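Local coordinates for protein transcriptional regulator, LYSR family (Neisseria meningitidis, PDB 4AB5) that probably regulates transcription of methionine-biosynthesis genes as a MetR-like LysR-family DNA-binding factor, of which this chain is the regulatory domain, at residues L77-M82 against G215-E220. Sequence-based numbering, arbitrary orientation.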
loop_
_atom_site.group_PDB
_atom_site.type_symbol
_atom_site.label_atom_id
_atom_site.label_comp_id
_atom_site.label_asym_id
_atom_site.label_seq_id
_atom_site.Cartn_x
_atom_site.Cartn_y
_atom_site.Cartn_z
ATOM N N LEU B 77 14.356 9.946 15.187
ATOM C CA LEU B 77 13.049 10.432 14.771
ATOM C C LEU B 77 12.092 10.208 15.937
ATOM O O LEU B 77 11.773 11.162 16.655
ATOM C CB LEU B 77 12.554 9.756 13.473
ATOM C CG LEU B 77 13.359 10.042 12.196
ATOM C CD1 LEU B 77 12.890 9.164 11.051
ATOM C CD2 LEU B 77 13.342 11.539 11.822
ATOM N N PHE B 78 11.707 8.938 16.177
ATOM C CA PHE B 78 10.791 8.536 17.246
ATOM C C PHE B 78 10.756 7.029 17.454
ATOM O O PHE B 78 11.075 6.264 16.539
ATOM C CB PHE B 78 9.351 9.039 16.965
ATOM C CG PHE B 78 8.908 9.012 15.515
ATOM C CD1 PHE B 78 8.615 7.808 14.878
ATOM C CD2 PHE B 78 8.774 10.193 14.791
ATOM C CE1 PHE B 78 8.208 7.785 13.540
ATOM C CE2 PHE B 78 8.361 10.171 13.455
ATOM C CZ PHE B 78 8.088 8.968 12.837
ATOM N N ALA B 79 10.311 6.613 18.656
ATOM C CA ALA B 79 10.112 5.213 19.042
ATOM C C ALA B 79 8.604 4.963 19.241
ATOM O O ALA B 79 7.851 5.900 19.530
ATOM C CB ALA B 79 10.873 4.896 20.324
ATOM N N TYR B 80 8.167 3.709 19.060
ATOM C CA TYR B 80 6.770 3.290 19.235
ATOM C C TYR B 80 6.672 1.801 19.527
ATOM O O TYR B 80 7.591 1.047 19.191
ATOM C CB TYR B 80 5.867 3.681 18.037
ATOM C CG TYR B 80 6.377 3.250 16.675
ATOM C CD1 TYR B 80 6.214 1.946 16.227
ATOM C CD2 TYR B 80 6.985 4.163 15.815
ATOM C CE1 TYR B 80 6.686 1.543 14.979
ATOM C CE2 TYR B 80 7.426 3.780 14.547
ATOM C CZ TYR B 80 7.281 2.465 14.135
ATOM O OH TYR B 80 7.720 2.059 12.896
ATOM N N GLU B 81 5.541 1.375 20.130
ATOM C CA GLU B 81 5.285 -0.021 20.458
ATOM C C GLU B 81 4.697 -0.823 19.311
ATOM O O GLU B 81 3.797 -0.357 18.602
ATOM C CB GLU B 81 4.483 -0.204 21.772
ATOM C CG GLU B 81 3.088 0.416 21.823
ATOM C CD GLU B 81 2.976 1.887 22.198
ATOM O OE1 GLU B 81 3.438 2.744 21.409
ATOM O OE2 GLU B 81 2.326 2.182 23.228
HETATM N N MSE B 82 5.259 -2.023 19.117
HETATM C CA MSE B 82 4.828 -3.019 18.147
HETATM C C MSE B 82 3.814 -3.867 18.895
HETATM O O MSE B 82 4.142 -4.484 19.916
HETATM C CB MSE B 82 6.000 -3.888 17.662
HETATM C CG MSE B 82 6.986 -3.145 16.780
HETATM SE SE MSE B 82 6.267 -2.667 15.031
HETATM C CE MSE B 82 6.029 -4.489 14.282
ATOM N N GLY B 215 1.056 7.282 20.810
ATOM C CA GLY B 215 1.987 6.329 21.405
ATOM C C GLY B 215 3.444 6.463 21.010
ATOM O O GLY B 215 4.235 5.534 21.221
ATOM N N LEU B 216 3.813 7.614 20.448
ATOM C CA LEU B 216 5.196 7.871 20.072
ATOM C C LEU B 216 5.977 8.374 21.278
ATOM O O LEU B 216 5.420 9.041 22.150
ATOM C CB LEU B 216 5.275 8.892 18.937
ATOM C CG LEU B 216 5.167 8.417 17.494
ATOM C CD1 LEU B 216 5.515 9.512 16.579
ATOM C CD2 LEU B 216 5.895 7.169 17.193
ATOM N N SER B 217 7.253 8.023 21.345
ATOM C CA SER B 217 8.131 8.461 22.428
ATOM C C SER B 217 9.423 8.969 21.845
ATOM O O SER B 217 9.847 8.497 20.786
ATOM C CB SER B 217 8.386 7.343 23.436
ATOM O OG SER B 217 8.881 6.174 22.810
ATOM N N GLU B 218 10.031 9.956 22.525
ATOM C CA GLU B 218 11.289 10.578 22.126
ATOM C C GLU B 218 12.402 9.552 22.119
ATOM O O GLU B 218 12.449 8.685 22.992
ATOM C CB GLU B 218 11.675 11.706 23.097
ATOM C CG GLU B 218 10.678 12.848 23.195
ATOM C CD GLU B 218 11.079 13.984 24.114
ATOM O OE1 GLU B 218 11.629 13.720 25.208
ATOM O OE2 GLU B 218 10.800 15.148 23.753
ATOM N N LEU B 219 13.298 9.666 21.138
ATOM C CA LEU B 219 14.467 8.813 21.020
ATOM C C LEU B 219 15.704 9.606 21.379
ATOM O O LEU B 219 15.818 10.786 21.026
ATOM C CB LEU B 219 14.617 8.289 19.590
ATOM C CG LEU B 219 14.400 6.809 19.346
ATOM C CD1 LEU B 219 14.684 6.479 17.917
ATOM C CD2 LEU B 219 15.294 5.955 20.225
ATOM N N GLU B 220 16.682 8.923 21.969
ATOM C CA GLU B 220 17.955 9.529 22.337
ATOM C C GLU B 220 19.145 8.687 21.826
ATOM O O GLU B 220 18.985 7.469 21.682
ATOM C CB GLU B 220 18.007 9.784 23.853
ATOM C CG GLU B 220 17.376 11.119 24.227
ATOM C CD GLU B 220 17.028 11.305 25.690
ATOM O OE1 GLU B 220 17.942 11.202 26.542
ATOM O OE2 GLU B 220 15.844 11.598 25.980
#
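Ala79 and Ser217 pair through their backbones as a single antiparallel, hydrogen-bonded beta bridge. Ala79 N gives a nearly straight bond to Ser217 O (2.9 Å, 172° at the hydrogen), and Ser217 N returns one to Ala79 O at 2.9 Å. Ala79 O is also approached by the hydroxyl of Ser217, whose OG makes a weak bond of 3.4 Å, and by the CA-H of Leu216. Next to the bridge, Leu216 holds CG beside its backbone N and anti to its carbonyl carbon (chi1 -86°), which carries its two methyls to two aromatic rings. Leu216 CD1 sits over one face of the Phe78 ring in a CH-pi contact, 3.9 Å from the centroid, while Leu216 CD2 lies at the edge of the Tyr80 ring, 3.5 Å from Tyr80 CD2. Leu219 points at the strand from beyond the bridge, its CG 4.1 Å from Ala79 CB. Trp22 and Trp159 make edge-to-face contacts with Phe78 and Tyr80 respectively, and Phe210 of helix 196-212 touches Leu216. Opposite Leu184 of strand 171-189, Leu77 and Phe78 form a classic beta bulge. The loop after helix 196-212 thus runs obliquely antiparallel past strand 72-86, pinned by one bridge without adding a strand, within the periplasmic-binding-protein-like fold of LysR regulatory domains.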